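Local atomic coordinates of 11R-lipoxygenase (Gersemia fruticosa, PDB entry 3VF1), a protein that probably adds molecular oxygen to polyunsaturated fatty acids at carbon 11 with R stereochemistry, using a non-heme iron and depending on calcium. Residues K163-G168 with K191-T196; P178-A183 with L434-L439; Y422-G427 with V566-C571. All coordinates share one frame; numbering follows the deposited sequence.

Interaction 1 (K163-G168 with K191-T196)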
ATOM      1  N   LYS A 163      19.524  14.381  -8.637  1.00 50.71           N
ATOM      2  CA  LYS A 163      19.755  14.211 -10.067  1.00 51.87           C
ATOM      3  C   LYS A 163      19.197  12.883 -10.570  1.00 51.20           C
ATOM      4  O   LYS A 163      18.903  12.734 -11.757  1.00 53.01           O
ATOM      5  CB  LYS A 163      21.251  14.299 -10.373  1.00 55.21           C
ATOM      6  CG  LYS A 163      21.883  15.623  -9.974  1.00 56.02           C
ATOM      7  CD  LYS A 163      23.360  15.666 -10.328  1.00 61.24           C
ATOM      8  CE  LYS A 163      23.976  17.010  -9.971  1.00 62.21           C
ATOM      9  NZ  LYS A 163      25.424  17.072 -10.312  1.00 75.50           N
ATOM     10  N   LEU A 164      19.053  11.924  -9.662  1.00 46.61           N
ATOM     11  CA  LEU A 164      18.559  10.598 -10.018  1.00 46.85           C
ATOM     12  C   LEU A 164      17.053  10.476  -9.812  1.00 48.20           C
ATOM     13  O   LEU A 164      16.384   9.718 -10.518  1.00 46.79           O
ATOM     14  CB  LEU A 164      19.275   9.531  -9.187  1.00 44.41           C
ATOM     15  CG  LEU A 164      20.789   9.441  -9.379  1.00 47.15           C
ATOM     16  CD1 LEU A 164      21.386   8.405  -8.437  1.00 44.63           C
ATOM     17  CD2 LEU A 164      21.132   9.113 -10.825  1.00 46.29           C
ATOM     18  N   TYR A 165      16.524  11.224  -8.847  1.00 46.10           N
ATOM     19  CA  TYR A 165      15.115  11.122  -8.487  1.00 41.53           C
ATOM     20  C   TYR A 165      14.378  12.435  -8.731  1.00 42.31           C
ATOM     21  O   TYR A 165      14.248  13.263  -7.833  1.00 46.45           O
ATOM     22  CB  TYR A 165      14.982  10.700  -7.022  1.00 40.68           C
ATOM     23  CG  TYR A 165      15.636   9.368  -6.719  1.00 38.55           C
ATOM     24  CD1 TYR A 165      14.966   8.175  -6.952  1.00 41.37           C
ATOM     25  CD2 TYR A 165      16.923   9.306  -6.205  1.00 39.93           C
ATOM     26  CE1 TYR A 165      15.560   6.955  -6.680  1.00 40.88           C
ATOM     27  CE2 TYR A 165      17.525   8.092  -5.927  1.00 40.08           C
ATOM     28  CZ  TYR A 165      16.840   6.921  -6.167  1.00 40.58           C
ATOM     29  OH  TYR A 165      17.434   5.708  -5.896  1.00 41.04           O
ATOM     30  N   LYS A 166      13.894  12.612  -9.956  1.00 43.36           N
ATOM     31  CA  LYS A 166      13.165  13.815 -10.339  1.00 41.61           C
ATOM     32  C   LYS A 166      11.664  13.563 -10.285  1.00 41.14           C
ATOM     33  O   LYS A 166      11.223  12.415 -10.242  1.00 42.49           O
ATOM     34  CB  LYS A 166      13.552  14.233 -11.759  1.00 44.35           C
ATOM     35  CG  LYS A 166      15.053  14.295 -12.010  1.00 49.90           C
ATOM     36  CD  LYS A 166      15.588  15.717 -11.937  1.00 60.35           C
ATOM     37  CE  LYS A 166      15.237  16.386 -10.619  1.00 62.77           C
ATOM     38  NZ  LYS A 166      16.027  17.633 -10.404  1.00 60.20           N
ATOM     39  N   TRP A 167      10.882  14.639 -10.289  1.00 37.88           N
ATOM     40  CA  TRP A 167       9.430  14.524 -10.372  1.00 39.45           C
ATOM     41  C   TRP A 167       9.005  14.284 -11.818  1.00 39.51           C
ATOM     42  O   TRP A 167       9.298  15.086 -12.703  1.00 44.73           O
ATOM     43  CB  TRP A 167       8.753  15.786  -9.835  1.00 38.78           C
ATOM     44  CG  TRP A 167       8.946  15.997  -8.365  1.00 41.79           C
ATOM     45  CD1 TRP A 167       9.728  16.941  -7.769  1.00 40.71           C
ATOM     46  CD2 TRP A 167       8.346  15.243  -7.306  1.00 41.18           C
ATOM     47  NE1 TRP A 167       9.652  16.824  -6.402  1.00 41.79           N
ATOM     48  CE2 TRP A 167       8.809  15.789  -6.092  1.00 41.71           C
ATOM     49  CE3 TRP A 167       7.462  14.162  -7.265  1.00 39.59           C
ATOM     50  CZ2 TRP A 167       8.417  15.290  -4.852  1.00 39.27           C
ATOM     51  CZ3 TRP A 167       7.073  13.668  -6.031  1.00 38.47           C
ATOM     52  CH2 TRP A 167       7.552  14.231  -4.842  1.00 37.73           C
ATOM     53  N   GLY A 168       8.314  13.173 -12.050  1.00 39.82           N
ATOM     54  CA  GLY A 168       7.885  12.798 -13.386  1.00 41.01           C
ATOM     55  C   GLY A 168       6.972  13.813 -14.047  1.00 41.34           C
ATOM     56  O   GLY A 168       6.250  14.552 -13.376  1.00 39.44           O
ATOM     57  N   LYS A 191      19.224   1.246  -9.412  1.00 38.98           N
ATOM     58  CA  LYS A 191      19.210  -0.147  -8.976  1.00 39.29           C
ATOM     59  C   LYS A 191      18.737  -0.287  -7.530  1.00 39.83           C
ATOM     60  O   LYS A 191      18.128  -1.291  -7.163  1.00 39.62           O
ATOM     61  CB  LYS A 191      20.603  -0.762  -9.127  1.00 41.41           C
ATOM     62  CG  LYS A 191      20.594  -2.247  -9.452  1.00 45.65           C
ATOM     63  CD  LYS A 191      22.006  -2.787  -9.619  1.00 50.99           C
ATOM     64  CE  LYS A 191      22.028  -4.071 -10.441  1.00 56.94           C
ATOM     65  NZ  LYS A 191      21.234  -5.170  -9.824  1.00 55.29           N
ATOM     66  N   ASP A 192      19.014   0.723  -6.712  1.00 41.84           N
ATOM     67  CA  ASP A 192      18.697   0.667  -5.287  1.00 42.52           C
ATOM     68  C   ASP A 192      17.197   0.614  -4.997  1.00 42.02           C
ATOM     69  O   ASP A 192      16.788   0.183  -3.918  1.00 41.56           O
ATOM     70  CB  ASP A 192      19.319   1.859  -4.554  1.00 43.70           C
ATOM     71  CG  ASP A 192      20.810   1.692  -4.328  1.00 49.25           C
ATOM     72  OD1 ASP A 192      21.254   0.550  -4.084  1.00 48.92           O
ATOM     73  OD2 ASP A 192      21.538   2.706  -4.396  1.00 52.33           O
ATOM     74  N   VAL A 193      16.379   1.054  -5.950  1.00 37.25           N
ATOM     75  CA  VAL A 193      14.932   1.071  -5.752  1.00 38.17           C
ATOM     76  C   VAL A 193      14.195   0.219  -6.786  1.00 39.22           C
ATOM     77  O   VAL A 193      12.999   0.402  -7.014  1.00 39.60           O
ATOM     78  CB  VAL A 193      14.371   2.506  -5.794  1.00 31.51           C
ATOM     79  CG1 VAL A 193      15.012   3.356  -4.709  1.00 34.90           C
ATOM     80  CG2 VAL A 193      14.581   3.128  -7.169  1.00 34.55           C
ATOM     81  N   GLN A 194      14.907  -0.714  -7.406  1.00 39.11           N
ATOM     82  CA  GLN A 194      14.294  -1.617  -8.374  1.00 39.62           C
ATOM     83  C   GLN A 194      13.652  -2.803  -7.668  1.00 39.41           C
ATOM     84  O   GLN A 194      13.792  -2.965  -6.457  1.00 39.47           O
ATOM     85  CB  GLN A 194      15.334  -2.119  -9.376  1.00 35.77           C
ATOM     86  CG  GLN A 194      15.770  -1.076 -10.386  1.00 39.45           C
ATOM     87  CD  GLN A 194      16.780  -1.615 -11.379  1.00 43.73           C
ATOM     88  OE1 GLN A 194      17.220  -2.759 -11.277  1.00 44.26           O
ATOM     89  NE2 GLN A 194      17.151  -0.788 -12.349  1.00 44.13           N
ATOM     90  N   PHE A 195      12.945  -3.626  -8.435  1.00 40.65           N
ATOM     91  CA  PHE A 195      12.351  -4.843  -7.903  1.00 40.18           C
ATOM     92  C   PHE A 195      13.441  -5.760  -7.365  1.00 41.45           C
ATOM     93  O   PHE A 195      14.472  -5.953  -8.006  1.00 41.09           O
ATOM     94  CB  PHE A 195      11.555  -5.568  -8.992  1.00 44.16           C
ATOM     95  CG  PHE A 195      10.262  -4.892  -9.357  1.00 42.79           C
ATOM     96  CD1 PHE A 195       9.401  -4.427  -8.375  1.00 38.49           C
ATOM     97  CD2 PHE A 195       9.909  -4.724 -10.685  1.00 41.53           C
ATOM     98  CE1 PHE A 195       8.213  -3.809  -8.712  1.00 37.69           C
ATOM     99  CE2 PHE A 195       8.723  -4.105 -11.028  1.00 40.99           C
ATOM    100  CZ  PHE A 195       7.874  -3.646 -10.042  1.00 40.96           C
ATOM    101  N   THR A 196      13.208  -6.322  -6.184  1.00 46.07           N
ATOM    102  CA  THR A 196      14.154  -7.254  -5.584  1.00 47.49           C
ATOM    103  C   THR A 196      13.970  -8.657  -6.155  1.00 52.25           C
ATOM    104  O   THR A 196      14.690  -9.585  -5.790  1.00 55.85           O
ATOM    105  CB  THR A 196      13.997  -7.302  -4.055  1.00 46.12           C
ATOM    106  OG1 THR A 196      12.654  -7.667  -3.718  1.00 55.02           O
ATOM    107  CG2 THR A 196      14.320  -5.945  -3.445  1.00 50.03           C
TER
HETATM  108  O   HOH W   1      20.311   5.611  -5.606  1.00 39.48           O
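At the seam between the PLAT domain and the helical lipoxygenase body, Tyr-165 meets Val-193. Tyr-165 follows the end of helix 148-164. Val-193 follows a short 3-10 turn at Lys-191 and Asp-192. The two side chains approach from opposite directions. The CB of Tyr-165 points toward the 191-196 segment, and CG lies beside the backbone N (chi1 -59°). Val-193 CG2 sits at the ring edge, in plane, 4.0 Å from Tyr-165 CE1. The other methyl, Val-193 CG1, touches Tyr-165 OH at 3.6 Å. A water joins the polar ends. It is 2.9 Å from Tyr-165 OH and gives a weak hydrogen bond of 3.4 Å to Asp-192 OD2. The main partner of Asp-192 is the backbone N of Trp-126 in the PLAT domain, bound through OD1. Tyr-165 also stacks on Trp-408 of helix 369-410. With a leucine in place of Tyr-165, the water would probably lose its hydroxyl partner, and both Trp-408 and Val-193 would lose the ring they pack on. The connecting part of the chain is thus packed between the PLAT domain, through Asp-192, and helix 369-410, through Tyr-165, in the two-domain lipoxygenase fold.

Interaction 2 (P178-A183 with L434-L439)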
ATOM      1  N   PRO A 178      -1.385  12.750  -7.668  1.00 35.26           N
ATOM      2  CA  PRO A 178      -0.190  13.011  -6.860  1.00 31.62           C
ATOM      3  C   PRO A 178       1.065  13.010  -7.723  1.00 34.78           C
ATOM      4  O   PRO A 178       1.058  12.429  -8.809  1.00 33.00           O
ATOM      5  CB  PRO A 178      -0.154  11.826  -5.886  1.00 31.88           C
ATOM      6  CG  PRO A 178      -1.525  11.239  -5.912  1.00 32.19           C
ATOM      7  CD  PRO A 178      -2.049  11.493  -7.286  1.00 31.92           C
ATOM      8  N   GLY A 179       2.125  13.654  -7.249  1.00 34.31           N
ATOM      9  CA  GLY A 179       3.396  13.622  -7.947  1.00 32.48           C
ATOM     10  C   GLY A 179       3.933  12.205  -7.979  1.00 34.15           C
ATOM     11  O   GLY A 179       3.480  11.346  -7.222  1.00 36.39           O
ATOM     12  N   PHE A 180       4.898  11.954  -8.855  1.00 32.67           N
ATOM     13  CA  PHE A 180       5.480  10.625  -8.981  1.00 32.90           C
ATOM     14  C   PHE A 180       6.914  10.717  -9.483  1.00 35.83           C
ATOM     15  O   PHE A 180       7.339  11.761  -9.973  1.00 36.32           O
ATOM     16  CB  PHE A 180       4.638   9.761  -9.924  1.00 35.54           C
ATOM     17  CG  PHE A 180       4.415  10.375 -11.279  1.00 35.82           C
ATOM     18  CD1 PHE A 180       3.480  11.382 -11.452  1.00 33.70           C
ATOM     19  CD2 PHE A 180       5.133   9.936 -12.381  1.00 35.15           C
ATOM     20  CE1 PHE A 180       3.269  11.948 -12.696  1.00 35.82           C
ATOM     21  CE2 PHE A 180       4.925  10.495 -13.629  1.00 34.54           C
ATOM     22  CZ  PHE A 180       3.992  11.502 -13.788  1.00 36.50           C
ATOM     23  N   VAL A 181       7.660   9.625  -9.350  1.00 35.45           N
ATOM     24  CA  VAL A 181       9.050   9.598  -9.787  1.00 38.68           C
ATOM     25  C   VAL A 181       9.128   9.582 -11.308  1.00 37.80           C
ATOM     26  O   VAL A 181       8.237   9.058 -11.977  1.00 38.18           O
ATOM     27  CB  VAL A 181       9.794   8.361  -9.244  1.00 38.57           C
ATOM     28  CG1 VAL A 181       9.317   7.095  -9.947  1.00 36.11           C
ATOM     29  CG2 VAL A 181      11.295   8.531  -9.415  1.00 37.18           C
ATOM     30  N   ASP A 182      10.195  10.162 -11.847  1.00 39.96           N
ATOM     31  CA  ASP A 182      10.423  10.158 -13.285  1.00 38.34           C
ATOM     32  C   ASP A 182      11.144   8.879 -13.691  1.00 40.09           C
ATOM     33  O   ASP A 182      12.332   8.710 -13.416  1.00 41.87           O
ATOM     34  CB  ASP A 182      11.251  11.376 -13.699  1.00 41.48           C
ATOM     35  CG  ASP A 182      11.487  11.441 -15.196  1.00 51.03           C
ATOM     36  OD1 ASP A 182      11.204  10.441 -15.891  1.00 50.60           O
ATOM     37  OD2 ASP A 182      11.963  12.489 -15.681  1.00 55.85           O
ATOM     38  N   ALA A 183      10.415   7.979 -14.342  1.00 39.81           N
ATOM     39  CA  ALA A 183      10.983   6.724 -14.815  1.00 38.57           C
ATOM     40  C   ALA A 183      10.091   6.133 -15.898  1.00 38.78           C
ATOM     41  O   ALA A 183       8.876   6.046 -15.732  1.00 44.47           O
ATOM     42  CB  ALA A 183      11.138   5.747 -13.664  1.00 42.14           C
ATOM     43  N   LEU A 434       5.628   0.289 -12.796  1.00 37.58           N
ATOM     44  CA  LEU A 434       5.031  -0.825 -13.516  1.00 37.90           C
ATOM     45  C   LEU A 434       3.533  -0.592 -13.669  1.00 41.82           C
ATOM     46  O   LEU A 434       2.964  -0.818 -14.738  1.00 41.53           O
ATOM     47  CB  LEU A 434       5.281  -2.137 -12.772  1.00 39.55           C
ATOM     48  CG  LEU A 434       4.744  -3.404 -13.443  1.00 42.70           C
ATOM     49  CD1 LEU A 434       5.534  -3.718 -14.704  1.00 46.82           C
ATOM     50  CD2 LEU A 434       4.774  -4.576 -12.478  1.00 41.91           C
ATOM     51  N   GLY A 435       2.900  -0.137 -12.592  1.00 39.72           N
ATOM     52  CA  GLY A 435       1.475   0.140 -12.600  1.00 40.13           C
ATOM     53  C   GLY A 435       1.095   1.156 -13.661  1.00 39.26           C
ATOM     54  O   GLY A 435       0.077   1.012 -14.340  1.00 42.74           O
ATOM     55  N   ARG A 436       1.920   2.185 -13.810  1.00 37.30           N
ATOM     56  CA  ARG A 436       1.655   3.233 -14.788  1.00 40.02           C
ATOM     57  C   ARG A 436       1.703   2.712 -16.223  1.00 37.74           C
ATOM     58  O   ARG A 436       1.269   3.396 -17.149  1.00 38.99           O
ATOM     59  CB  ARG A 436       2.642   4.390 -14.615  1.00 37.01           C
ATOM     60  CG  ARG A 436       2.205   5.419 -13.584  1.00 37.52           C
ATOM     61  CD  ARG A 436       3.163   6.599 -13.524  1.00 36.77           C
ATOM     62  NE  ARG A 436       4.390   6.278 -12.801  1.00 38.40           N
ATOM     63  CZ  ARG A 436       4.526   6.346 -11.478  1.00 36.47           C
ATOM     64  NH1 ARG A 436       3.508   6.721 -10.712  1.00 37.02           N
ATOM     65  NH2 ARG A 436       5.684   6.034 -10.916  1.00 35.19           N
ATOM     66  N   ASN A 437       2.228   1.505 -16.407  1.00 39.93           N
ATOM     67  CA  ASN A 437       2.314   0.910 -17.737  1.00 42.52           C
ATOM     68  C   ASN A 437       1.402  -0.303 -17.931  1.00 40.91           C
ATOM     69  O   ASN A 437       0.880  -0.514 -19.023  1.00 44.88           O
ATOM     70  CB  ASN A 437       3.760   0.510 -18.044  1.00 47.24           C
ATOM     71  CG  ASN A 437       4.701   1.701 -18.085  1.00 43.40           C
ATOM     72  OD1 ASN A 437       4.302   2.811 -18.433  1.00 39.84           O
ATOM     73  ND2 ASN A 437       5.960   1.471 -17.732  1.00 41.73           N
ATOM     74  N   ASP A 438       1.208  -1.091 -16.877  1.00 40.75           N
ATOM     75  CA  ASP A 438       0.544  -2.388 -17.011  1.00 42.36           C
ATOM     76  C   ASP A 438      -0.743  -2.543 -16.193  1.00 46.09           C
ATOM     77  O   ASP A 438      -1.432  -3.556 -16.310  1.00 43.19           O
ATOM     78  CB  ASP A 438       1.521  -3.505 -16.633  1.00 43.62           C
ATOM     79  CG  ASP A 438       2.666  -3.636 -17.621  1.00 48.88           C
ATOM     80  OD1 ASP A 438       2.931  -2.668 -18.366  1.00 47.97           O
ATOM     81  OD2 ASP A 438       3.305  -4.709 -17.652  1.00 55.98           O
ATOM     82  N   LEU A 439      -1.073  -1.550 -15.373  1.00 44.78           N
ATOM     83  CA  LEU A 439      -2.276  -1.623 -14.549  1.00 43.00           C
ATOM     84  C   LEU A 439      -3.273  -0.527 -14.900  1.00 43.71           C
ATOM     85  O   LEU A 439      -4.423  -0.801 -15.244  1.00 45.86           O
ATOM     86  CB  LEU A 439      -1.916  -1.510 -13.068  1.00 45.54           C
ATOM     87  CG  LEU A 439      -1.218  -2.705 -12.419  1.00 57.41           C
ATOM     88  CD1 LEU A 439      -0.833  -2.366 -10.984  1.00 59.65           C
ATOM     89  CD2 LEU A 439      -2.103  -3.942 -12.456  1.00 54.74           C
TER
HETATM   90  O   HOH W   2       7.301   6.451 -13.164  1.00 37.22           O
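The backbone is extended at Phe-180 and Val-181 where it passes the last turn of helix 428-438, which carries Arg-436. No direct hydrogen bond joins the two segments. The contact lies in the helical catalytic domain of the lipoxygenase fold, and its three touching residues are buried. Arg-436 reaches across with its chain bent at the third torsion (chi3 -77°). Phe-180 lies against one face of the guanidinium. Its CD2 is 3.7 Å above the plane, over the centre. Phe-180 CB lies over a face too, with Arg-436 NH1 at 3.3 Å. The phenyl and guanidinium planes are 32° apart, so this is not a parallel stack. Val-181 comes in at about a right angle, with CG1 3.9 Å from Arg-436 NH2. The charge of Arg-436 is met by a salt bridge from NH2 to Glu-401 OE2. That same carboxylate oxygen accepts from Val-181 N, so one glutamate of helix 369-410 ties both segments together. Glu-401 follows the iron ligand His-397 by one turn of that helix. The side chain of Arg-436 is about 8 Å from that of His-397. The side chain of Arg-436 is about 13 Å from the bound iron(II) ion. A water completes the link: Arg-436 NH2 donates to it at 2.8 Å, and Val-181 O and Ala-183 O each lie 3.0 Å from it as acceptors.

Interaction 3 (Y422-G427 with V566-C571)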
ATOM      1  N   TYR A 422      12.451   4.317   5.641  1.00 31.76           N
ATOM      2  CA  TYR A 422      13.060   3.502   4.594  1.00 33.51           C
ATOM      3  C   TYR A 422      12.371   2.149   4.401  1.00 34.40           C
ATOM      4  O   TYR A 422      11.989   1.803   3.284  1.00 36.75           O
ATOM      5  CB  TYR A 422      14.552   3.290   4.852  1.00 31.84           C
ATOM      6  CG  TYR A 422      15.227   2.528   3.737  1.00 30.28           C
ATOM      7  CD1 TYR A 422      15.587   3.166   2.560  1.00 34.36           C
ATOM      8  CD2 TYR A 422      15.490   1.169   3.853  1.00 32.39           C
ATOM      9  CE1 TYR A 422      16.195   2.478   1.532  1.00 36.90           C
ATOM     10  CE2 TYR A 422      16.101   0.471   2.828  1.00 34.96           C
ATOM     11  CZ  TYR A 422      16.451   1.133   1.670  1.00 37.34           C
ATOM     12  OH  TYR A 422      17.058   0.446   0.646  1.00 42.55           O
ATOM     13  N   PRO A 423      12.209   1.376   5.486  1.00 30.79           N
ATOM     14  CA  PRO A 423      11.612   0.044   5.325  1.00 31.78           C
ATOM     15  C   PRO A 423      10.146   0.087   4.895  1.00 32.72           C
ATOM     16  O   PRO A 423       9.633  -0.909   4.384  1.00 33.49           O
ATOM     17  CB  PRO A 423      11.740  -0.571   6.723  1.00 28.96           C
ATOM     18  CG  PRO A 423      11.839   0.589   7.647  1.00 32.65           C
ATOM     19  CD  PRO A 423      12.554   1.664   6.889  1.00 30.11           C
ATOM     20  N   HIS A 424       9.490   1.225   5.089  1.00 30.58           N
ATOM     21  CA  HIS A 424       8.062   1.339   4.807  1.00 30.21           C
ATOM     22  C   HIS A 424       7.765   1.880   3.409  1.00 32.45           C
ATOM     23  O   HIS A 424       6.678   1.664   2.878  1.00 35.38           O
ATOM     24  CB  HIS A 424       7.395   2.219   5.860  1.00 27.33           C
ATOM     25  CG  HIS A 424       7.479   1.660   7.244  1.00 29.58           C
ATOM     26  ND1 HIS A 424       6.817   0.513   7.623  1.00 30.89           N
ATOM     27  CD2 HIS A 424       8.152   2.084   8.339  1.00 28.79           C
ATOM     28  CE1 HIS A 424       7.077   0.255   8.892  1.00 33.21           C
ATOM     29  NE2 HIS A 424       7.884   1.195   9.351  1.00 29.88           N
ATOM     30  N   THR A 425       8.728   2.580   2.819  1.00 29.68           N
ATOM     31  CA  THR A 425       8.557   3.131   1.477  1.00 31.47           C
ATOM     32  C   THR A 425       9.286   2.275   0.449  1.00 33.11           C
ATOM     33  O   THR A 425       9.316   2.598  -0.737  1.00 34.47           O
ATOM     34  CB  THR A 425       9.088   4.574   1.381  1.00 34.13           C
ATOM     35  OG1 THR A 425      10.496   4.593   1.653  1.00 36.92           O
ATOM     36  CG2 THR A 425       8.360   5.479   2.364  1.00 33.01           C
ATOM     37  N   LYS A 426       9.869   1.177   0.912  1.00 37.19           N
ATOM     38  CA  LYS A 426      10.650   0.304   0.049  1.00 36.31           C
ATOM     39  C   LYS A 426       9.774  -0.358  -1.011  1.00 38.40           C
ATOM     40  O   LYS A 426       8.779  -1.009  -0.688  1.00 40.19           O
ATOM     41  CB  LYS A 426      11.344  -0.769   0.887  1.00 37.48           C
ATOM     42  CG  LYS A 426      12.601  -1.331   0.251  1.00 48.31           C
ATOM     43  CD  LYS A 426      13.193  -2.451   1.091  1.00 49.85           C
ATOM     44  CE  LYS A 426      14.422  -3.046   0.432  1.00 55.70           C
ATOM     45  NZ  LYS A 426      14.883  -4.284   1.120  1.00 68.77           N
ATOM     46  N   GLY A 427      10.144  -0.179  -2.276  1.00 36.35           N
ATOM     47  CA  GLY A 427       9.499  -0.884  -3.368  1.00 34.97           C
ATOM     48  C   GLY A 427       8.328  -0.162  -4.011  1.00 34.32           C
ATOM     49  O   GLY A 427       7.808  -0.617  -5.029  1.00 34.13           O
ATOM     50  N   VAL A 566       0.770   8.617   9.588  1.00 27.98           N
ATOM     51  CA  VAL A 566      -0.068   8.408   8.413  1.00 25.84           C
ATOM     52  C   VAL A 566       0.666   7.594   7.355  1.00 29.32           C
ATOM     53  O   VAL A 566       0.103   6.665   6.778  1.00 30.71           O
ATOM     54  CB  VAL A 566      -0.511   9.752   7.794  1.00 26.11           C
ATOM     55  CG1 VAL A 566      -1.008   9.553   6.367  1.00 28.15           C
ATOM     56  CG2 VAL A 566      -1.586  10.406   8.650  1.00 27.05           C
ATOM     57  N   VAL A 567       1.922   7.944   7.103  1.00 29.03           N
ATOM     58  CA  VAL A 567       2.705   7.285   6.065  1.00 28.18           C
ATOM     59  C   VAL A 567       2.972   5.822   6.411  1.00 27.45           C
ATOM     60  O   VAL A 567       2.743   4.931   5.595  1.00 29.33           O
ATOM     61  CB  VAL A 567       4.051   7.999   5.834  1.00 29.43           C
ATOM     62  CG1 VAL A 567       4.897   7.234   4.826  1.00 26.41           C
ATOM     63  CG2 VAL A 567       3.821   9.423   5.361  1.00 26.90           C
ATOM     64  N   VAL A 568       3.460   5.580   7.623  1.00 27.05           N
ATOM     65  CA  VAL A 568       3.796   4.227   8.052  1.00 26.95           C
ATOM     66  C   VAL A 568       2.554   3.339   8.080  1.00 29.91           C
ATOM     67  O   VAL A 568       2.603   2.171   7.689  1.00 27.71           O
ATOM     68  CB  VAL A 568       4.449   4.227   9.452  1.00 27.83           C
ATOM     69  CG1 VAL A 568       4.635   2.800   9.957  1.00 28.39           C
ATOM     70  CG2 VAL A 568       5.780   4.957   9.417  1.00 27.11           C
ATOM     71  N   PHE A 569       1.440   3.899   8.540  1.00 28.21           N
ATOM     72  CA  PHE A 569       0.196   3.147   8.642  1.00 27.77           C
ATOM     73  C   PHE A 569      -0.363   2.795   7.267  1.00 26.64           C
ATOM     74  O   PHE A 569      -0.837   1.684   7.051  1.00 26.95           O
ATOM     75  CB  PHE A 569      -0.844   3.944   9.428  1.00 27.20           C
ATOM     76  CG  PHE A 569      -2.183   3.272   9.508  1.00 24.96           C
ATOM     77  CD1 PHE A 569      -2.467   2.384  10.532  1.00 26.49           C
ATOM     78  CD2 PHE A 569      -3.158   3.526   8.558  1.00 27.30           C
ATOM     79  CE1 PHE A 569      -3.697   1.762  10.608  1.00 27.90           C
ATOM     80  CE2 PHE A 569      -4.393   2.905   8.629  1.00 27.64           C
ATOM     81  CZ  PHE A 569      -4.662   2.024   9.655  1.00 30.08           C
ATOM     82  N   THR A 570      -0.303   3.746   6.340  1.00 25.62           N
ATOM     83  CA  THR A 570      -0.865   3.553   5.007  1.00 27.25           C
ATOM     84  C   THR A 570      -0.021   2.595   4.169  1.00 27.86           C
ATOM     85  O   THR A 570      -0.558   1.789   3.406  1.00 28.19           O
ATOM     86  CB  THR A 570      -1.002   4.890   4.254  1.00 25.06           C
ATOM     87  OG1 THR A 570      -1.922   5.739   4.948  1.00 27.62           O
ATOM     88  CG2 THR A 570      -1.506   4.663   2.835  1.00 26.72           C
ATOM     89  N   CYS A 571       1.297   2.686   4.308  1.00 27.22           N
ATOM     90  CA  CYS A 571       2.202   1.846   3.532  1.00 28.63           C
ATOM     91  C   CYS A 571       2.184   0.397   4.014  1.00 30.57           C
ATOM     92  O   CYS A 571       2.498  -0.520   3.253  1.00 29.73           O
ATOM     93  CB  CYS A 571       3.630   2.389   3.600  1.00 28.49           C
ATOM     94  SG  CYS A 571       3.873   3.972   2.763  1.00 37.08           S
TER
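In helix 557-579, which packs against His-424, the carbonyl oxygen Val-566 O is gripped by two donors of one residue. Thr-570 N bonds to Val-566 O at 3.0 Å in the usual helical way. Thr-570 OG1 bonds to Val-566 O at 2.9 Å, with a C=O to donor angle of 150°. The two donors reach the oxygen from opposite faces of its plane. The threonine hydroxyl is thus turned back onto its own helix.

The contact with helix 416-425 is made by Val-568 and Cys-571. Val-568 CG1 stands over one face of the His-424 imidazole, 3.7 Å from the ring centroid and 12° off its normal. This is a CH-pi contact. CG1 is anti to the backbone N of Val-568 (chi1 173°), and the other methyl, CG2, comes within 3.9 Å of His-424 CD2. The ring is held at both nitrogens by residues outside the pair: ND1 bonds to Asn-694 O and NE2 to Tyr-645 OH. These bonds fix its rotation and present the face to the valine. Asn-694 belongs to the C-terminal tail, whose last residue, Ile-698, binds the iron.

Cys-571 closes the other end of the contact. Its CB lies 3.2 Å from His-424 O, and SG lies 3.6 Å from the same oxygen. The two helices are close here, His-424 and Cys-571 having their CA atoms 6.0 Å apart. Just beyond, Gly-427 takes the N-cap position of the next helix. Cys-571 comes one turn before His-575. The side chain of Cys-571 is about 10 Å from the bound iron(II) ion. Helix 557-579 supplies the ligands His-575 and Asn-579, so this packing is consistent with a place in the outer surroundings of the lipoxygenase non-heme iron site.

In the fold
Interactions 1 and 2 are neighbours, with centres 12 Å apart. Gly-168 N lies 2.7 Å from Phe-180 O, and Lys-166 O lies 3.0 Å from Asp-182 N, both probable hydrogen bonds, so 163-168 and 178-183 run side by side. Interaction 3 touches neither; its centre is 16 Å from that of interaction 1 and 17 Å from that of interaction 2. Along the chain, interaction 1 crosses interaction 2 and closes before interaction 3 opens; interactions 2 and 3 also cross. Their helices 416-425 and 428-438 are consecutive. Residues of all three touch helix 369-410, which carries the iron ligands His-392 and His-397. Interaction 1 lies near the PLAT domain, the others nearer the iron.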